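Local coordinates for protein 6-phospho-alpha-glucosidase (PDB 6VC6) that probably hydrolyses 6-phospho-alpha-glucosides to release glucose 6-phosphate, as a family 4 glycosidase that works with NAD and a manganese ion, at residues A[402-405]-A[406-409]; A[222-226]-A[227-231]. One frame throughout, in Å; residues are numbered along the deposited sequence.

Contact 1 (A[402-405]-A[406-409]); sequences SYQK and ALEA
The opening turns of helix 403-412 make this contact, and on their outer side Gln404 and Glu408, one turn apart, join amide to carboxylate. NE2 of Gln404 gives a hydrogen bond of 3.0 Å to OE2 of Glu408, almost straight at 168°. The acceptor lies close to the amide plane of Gln404, whereas the donor meets OE2 on the anti side and out of the carboxylate plane; the amide and carboxylate planes stand 66° apart. Gln404 reaches its partner because its chain, leaving with CG anti to the backbone N, bends at chi2 (63°), which swings the amide forward along the helix to Glu408. CG of Glu408 rests 3.3 Å from the carbonyl O of Gln404.

Ser402 is the N-cap of this helix: its OG accepts from Lys405 N at 3.1 Å and occupies one of the amide N-H groups that the first turn cannot satisfy itself. The regular i to i+4 ladder then takes over. Its first rung, Ala406 N to Ser402 O, is weak at 3.4 Å; Leu407 N to Tyr403 O, at 2.9 Å, is firmer.

On another side the Tyr403 ring reaches Leu407 with CE1 4.4 Å from CB, an oblique apolar touch, and its OH bonds to Asp427 of helix 419-432. Lys405 passes its CD 3.9 Å from OE1 of Glu408, but its NZ goes to a salt bridge with Asp396. Ala406 and Ala409, both buried, pack on helix 378-400 against Ala397 and Leu393 respectively.

Contact 2 (A[222-226]-A[227-231]); sequences KIIKE and KGFLP
Ile224 and Phe229 touch where helix 217-227 gives way to the following loop: CD1 of the isoleucine comes within 3.6 Å of CD1 on the phenylalanine ring, approaching it obliquely. CG1 of Ile224 sits beside the backbone N (chi1 -75°), and chi2 is extended, which carries the terminal methyl out to the ring. Beside this pair, Ile223 and Lys227, one turn apart, lie side by side and point the same way, with CG2 of Ile223 3.5 Å from NZ of Lys227.

The backbone sets these pairs up. Lys227 N donates to Ile223 O at 2.7 Å, a short and fairly straight bond of the i to i+4 kind. The next, Gly228 N to Ile224 O, is weak and bent to 129°, for here the chain leaves the helix. Gly228 makes that exit with a positive phi of 107°, at backbone angles where a side chain would press on the carbonyl O of Lys227. Its own carbonyl turns back to the helix: Ile224 CA lies 3.6 Å from Gly228 O, a nearly straight CA-H...O contact.

Farther out, Leu183 of helix 172-184 meets Ile223, Ile224 and Lys227, while Met252 packs on Ile224, and Tyr245 and Val248 on Phe229; Ile224 O also accepts a weak hydrogen bond from Gln249 NE2. An alanine in place of Ile224 would probably open a gap beside the Phe229 ring, which would lose its apolar neighbour on the helix. One well-made backbone bond and one weak one thus cross this junction, and the meeting of the Ile224 and Phe229 side chains is purely apolar.

Overall arrangement
Contact 2 comes first along the chain and contact 1 near its end; both belong to the family 4 C-terminal region, yet they are remote from each other, with centres 42 Å apart and nearest atoms about 28 Å apart. Each lies about 25 Å from the centre of the chain, measured centre to centre. They treat opposite ends of helices: 402-409 begins one with a serine cap, while 222-231 ends one at a glycine. Contact 2 is not part of the pocket: the Phe229 side chain is about 12 Å from the bound sugar phosphate and packs on Tyr245 of helix 239-246, which also carries the pocket residue Trp241. Side chains of contact 1 touch helices 378-400 and 419-432.

Contact 1 (A[402-405]-A[406-409])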
loop_
_atom_site.group_PDB
_atom_site.type_symbol
_atom_site.label_atom_id
_atom_site.label_comp_id
_atom_site.label_asym_id
_atom_site.label_seq_id
_atom_site.Cartn_x
_atom_site.Cartn_y
_atom_site.Cartn_z
ATOM N N SER A 402 -0.025 -5.049 -25.390
ATOM C CA SER A 402 -0.647 -6.296 -25.826
ATOM C C SER A 402 -1.997 -6.465 -25.141
ATOM O O SER A 402 -2.064 -6.663 -23.924
ATOM C CB SER A 402 0.267 -7.482 -25.527
ATOM O OG SER A 402 -0.357 -8.706 -25.871
ATOM N N TYR A 403 -3.072 -6.391 -25.931
ATOM C CA TYR A 403 -4.390 -6.760 -25.425
ATOM C C TYR A 403 -4.412 -8.218 -24.987
ATOM O O TYR A 403 -5.067 -8.570 -23.998
ATOM C CB TYR A 403 -5.449 -6.497 -26.500
ATOM C CG TYR A 403 -6.869 -6.872 -26.117
ATOM C CD1 TYR A 403 -7.330 -8.178 -26.253
ATOM C CD2 TYR A 403 -7.755 -5.915 -25.639
ATOM C CE1 TYR A 403 -8.624 -8.520 -25.910
ATOM C CE2 TYR A 403 -9.054 -6.249 -25.296
ATOM C CZ TYR A 403 -9.482 -7.553 -25.433
ATOM O OH TYR A 403 -10.772 -7.889 -25.091
ATOM N N GLN A 404 -3.696 -9.080 -25.713
ATOM C CA GLN A 404 -3.701 -10.507 -25.406
ATOM C C GLN A 404 -3.097 -10.784 -24.035
ATOM O O GLN A 404 -3.578 -11.656 -23.301
ATOM C CB GLN A 404 -2.949 -11.274 -26.493
ATOM C CG GLN A 404 -2.901 -12.778 -26.279
ATOM C CD GLN A 404 -4.276 -13.412 -26.305
ATOM O OE1 GLN A 404 -5.142 -13.019 -27.089
ATOM N NE2 GLN A 404 -4.488 -14.400 -25.444
ATOM N N LYS A 405 -2.042 -10.051 -23.671
ATOM C CA LYS A 405 -1.445 -10.229 -22.352
ATOM C C LYS A 405 -2.404 -9.793 -21.250
ATOM O O LYS A 405 -2.481 -10.435 -20.197
ATOM C CB LYS A 405 -0.131 -9.454 -22.259
ATOM C CG LYS A 405 1.050 -10.149 -22.913
ATOM C CD LYS A 405 1.266 -11.536 -22.329
ATOM C CE LYS A 405 2.392 -12.266 -23.044
ATOM N NZ LYS A 405 3.702 -12.064 -22.370
ATOM N N ALA A 406 -3.144 -8.705 -21.478
ATOM C CA ALA A 406 -4.115 -8.251 -20.488
ATOM C C ALA A 406 -5.254 -9.250 -20.335
ATOM O O ALA A 406 -5.741 -9.480 -19.222
ATOM C CB ALA A 406 -4.653 -6.874 -20.874
ATOM N N LEU A 407 -5.693 -9.856 -21.442
ATOM C CA LEU A 407 -6.762 -10.847 -21.370
ATOM C C LEU A 407 -6.325 -12.071 -20.577
ATOM O O LEU A 407 -7.099 -12.612 -19.777
ATOM C CB LEU A 407 -7.200 -11.247 -22.778
ATOM C CG LEU A 407 -8.248 -12.358 -22.869
ATOM C CD1 LEU A 407 -9.564 -11.905 -22.254
ATOM C CD2 LEU A 407 -8.447 -12.794 -24.312
ATOM N N GLU A 408 -5.086 -12.523 -20.782
ATOM C CA GLU A 408 -4.589 -13.675 -20.037
ATOM C C GLU A 408 -4.408 -13.341 -18.561
ATOM O O GLU A 408 -4.645 -14.190 -17.694
ATOM C CB GLU A 408 -3.278 -14.168 -20.648
ATOM C CG GLU A 408 -3.432 -14.729 -22.053
ATOM C CD GLU A 408 -2.104 -14.934 -22.757
ATOM O OE1 GLU A 408 -1.051 -14.673 -22.136
ATOM O OE2 GLU A 408 -2.113 -15.356 -23.933
ATOM N N ALA A 409 -3.992 -12.109 -18.258
ATOM C CA ALA A 409 -3.874 -11.694 -16.863
ATOM C C ALA A 409 -5.236 -11.652 -16.185
ATOM O O ALA A 409 -5.378 -12.090 -15.037
ATOM C CB ALA A 409 -3.188 -10.330 -16.777
#

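Contact 2 (A[222-226]-A[227-231])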
loop_
_atom_site.group_PDB
_atom_site.type_symbol
_atom_site.label_atom_id
_atom_site.label_comp_id
_atom_site.label_asym_id
_atom_site.label_seq_id
_atom_site.Cartn_x
_atom_site.Cartn_y
_atom_site.Cartn_z
ATOM N N LYS A 222 -6.674 -18.821 19.892
ATOM C CA LYS A 222 -7.619 -19.172 20.946
ATOM C C LYS A 222 -8.536 -18.001 21.276
ATOM O O LYS A 222 -9.757 -18.167 21.381
ATOM C CB LYS A 222 -6.866 -19.637 22.193
ATOM C CG LYS A 222 -7.768 -20.189 23.284
ATOM C CD LYS A 222 -7.505 -19.513 24.619
ATOM C CE LYS A 222 -6.192 -19.977 25.225
ATOM N NZ LYS A 222 -6.130 -19.700 26.687
ATOM N N ILE A 223 -7.964 -16.806 21.443
ATOM C CA ILE A 223 -8.779 -15.640 21.765
ATOM C C ILE A 223 -9.638 -15.232 20.572
ATOM O O ILE A 223 -10.769 -14.760 20.745
ATOM C CB ILE A 223 -7.883 -14.484 22.254
ATOM C CG1 ILE A 223 -7.275 -14.825 23.615
ATOM C CG2 ILE A 223 -8.670 -13.190 22.365
ATOM C CD1 ILE A 223 -5.770 -14.799 23.636
ATOM N N ILE A 224 -9.134 -15.423 19.350
ATOM C CA ILE A 224 -9.917 -15.093 18.160
ATOM C C ILE A 224 -11.169 -15.958 18.087
ATOM O O ILE A 224 -12.256 -15.478 17.741
ATOM C CB ILE A 224 -9.052 -15.238 16.893
ATOM C CG1 ILE A 224 -8.086 -14.061 16.771
ATOM C CG2 ILE A 224 -9.924 -15.326 15.649
ATOM C CD1 ILE A 224 -7.229 -14.095 15.526
ATOM N N LYS A 225 -11.039 -17.245 18.421
ATOM C CA LYS A 225 -12.182 -18.148 18.344
ATOM C C LYS A 225 -13.272 -17.773 19.342
ATOM O O LYS A 225 -14.460 -17.967 19.063
ATOM C CB LYS A 225 -11.726 -19.590 18.574
ATOM C CG LYS A 225 -12.809 -20.633 18.345
ATOM C CD LYS A 225 -12.452 -21.956 19.004
ATOM C CE LYS A 225 -13.206 -23.114 18.369
ATOM N NZ LYS A 225 -12.601 -24.429 18.717
ATOM N N GLU A 226 -12.895 -17.227 20.499
ATOM C CA GLU A 226 -13.857 -16.936 21.554
ATOM C C GLU A 226 -14.306 -15.481 21.591
ATOM O O GLU A 226 -15.439 -15.209 22.002
ATOM C CB GLU A 226 -13.277 -17.316 22.923
ATOM C CG GLU A 226 -11.962 -16.634 23.267
ATOM C CD GLU A 226 -11.295 -17.241 24.487
ATOM O OE1 GLU A 226 -11.671 -18.369 24.872
ATOM O OE2 GLU A 226 -10.395 -16.593 25.061
ATOM N N LYS A 227 -13.458 -14.539 21.173
ATOM C CA LYS A 227 -13.805 -13.127 21.228
ATOM C C LYS A 227 -13.891 -12.459 19.862
ATOM O O LYS A 227 -14.686 -11.525 19.702
ATOM C CB LYS A 227 -12.792 -12.365 22.103
ATOM C CG LYS A 227 -12.963 -10.852 22.133
ATOM C CD LYS A 227 -12.045 -10.208 23.160
ATOM C CE LYS A 227 -10.820 -9.597 22.501
ATOM N NZ LYS A 227 -9.575 -9.888 23.267
ATOM N N GLY A 228 -13.153 -12.931 18.869
ATOM C CA GLY A 228 -13.142 -12.305 17.563
ATOM C C GLY A 228 -11.851 -11.557 17.308
ATOM O O GLY A 228 -10.865 -11.666 18.042
ATOM N N PHE A 229 -11.873 -10.767 16.237
ATOM C CA PHE A 229 -10.691 -10.039 15.790
ATOM C C PHE A 229 -11.095 -8.621 15.420
ATOM O O PHE A 229 -11.904 -8.423 14.509
ATOM C CB PHE A 229 -10.035 -10.744 14.600
ATOM C CG PHE A 229 -8.613 -10.333 14.360
ATOM C CD1 PHE A 229 -7.654 -10.493 15.348
ATOM C CD2 PHE A 229 -8.231 -9.793 13.144
ATOM C CE1 PHE A 229 -6.343 -10.116 15.128
ATOM C CE2 PHE A 229 -6.922 -9.415 12.917
ATOM C CZ PHE A 229 -5.976 -9.578 13.910
ATOM N N LEU A 230 -10.530 -7.642 16.122
ATOM C CA LEU A 230 -10.828 -6.238 15.902
ATOM C C LEU A 230 -9.579 -5.489 15.456
ATOM O O LEU A 230 -8.467 -5.826 15.876
ATOM C CB LEU A 230 -11.372 -5.578 17.176
ATOM C CG LEU A 230 -12.784 -5.942 17.637
ATOM C CD1 LEU A 230 -13.111 -5.232 18.943
ATOM C CD2 LEU A 230 -13.807 -5.598 16.567
ATOM N N PRO A 231 -9.725 -4.474 14.609
ATOM C CA PRO A 231 -8.596 -3.580 14.343
ATOM C C PRO A 231 -8.241 -2.791 15.592
ATOM O O PRO A 231 -9.077 -2.573 16.473
ATOM C CB PRO A 231 -9.115 -2.665 13.227
ATOM C CG PRO A 231 -10.600 -2.716 13.356
ATOM C CD PRO A 231 -10.931 -4.091 13.854
#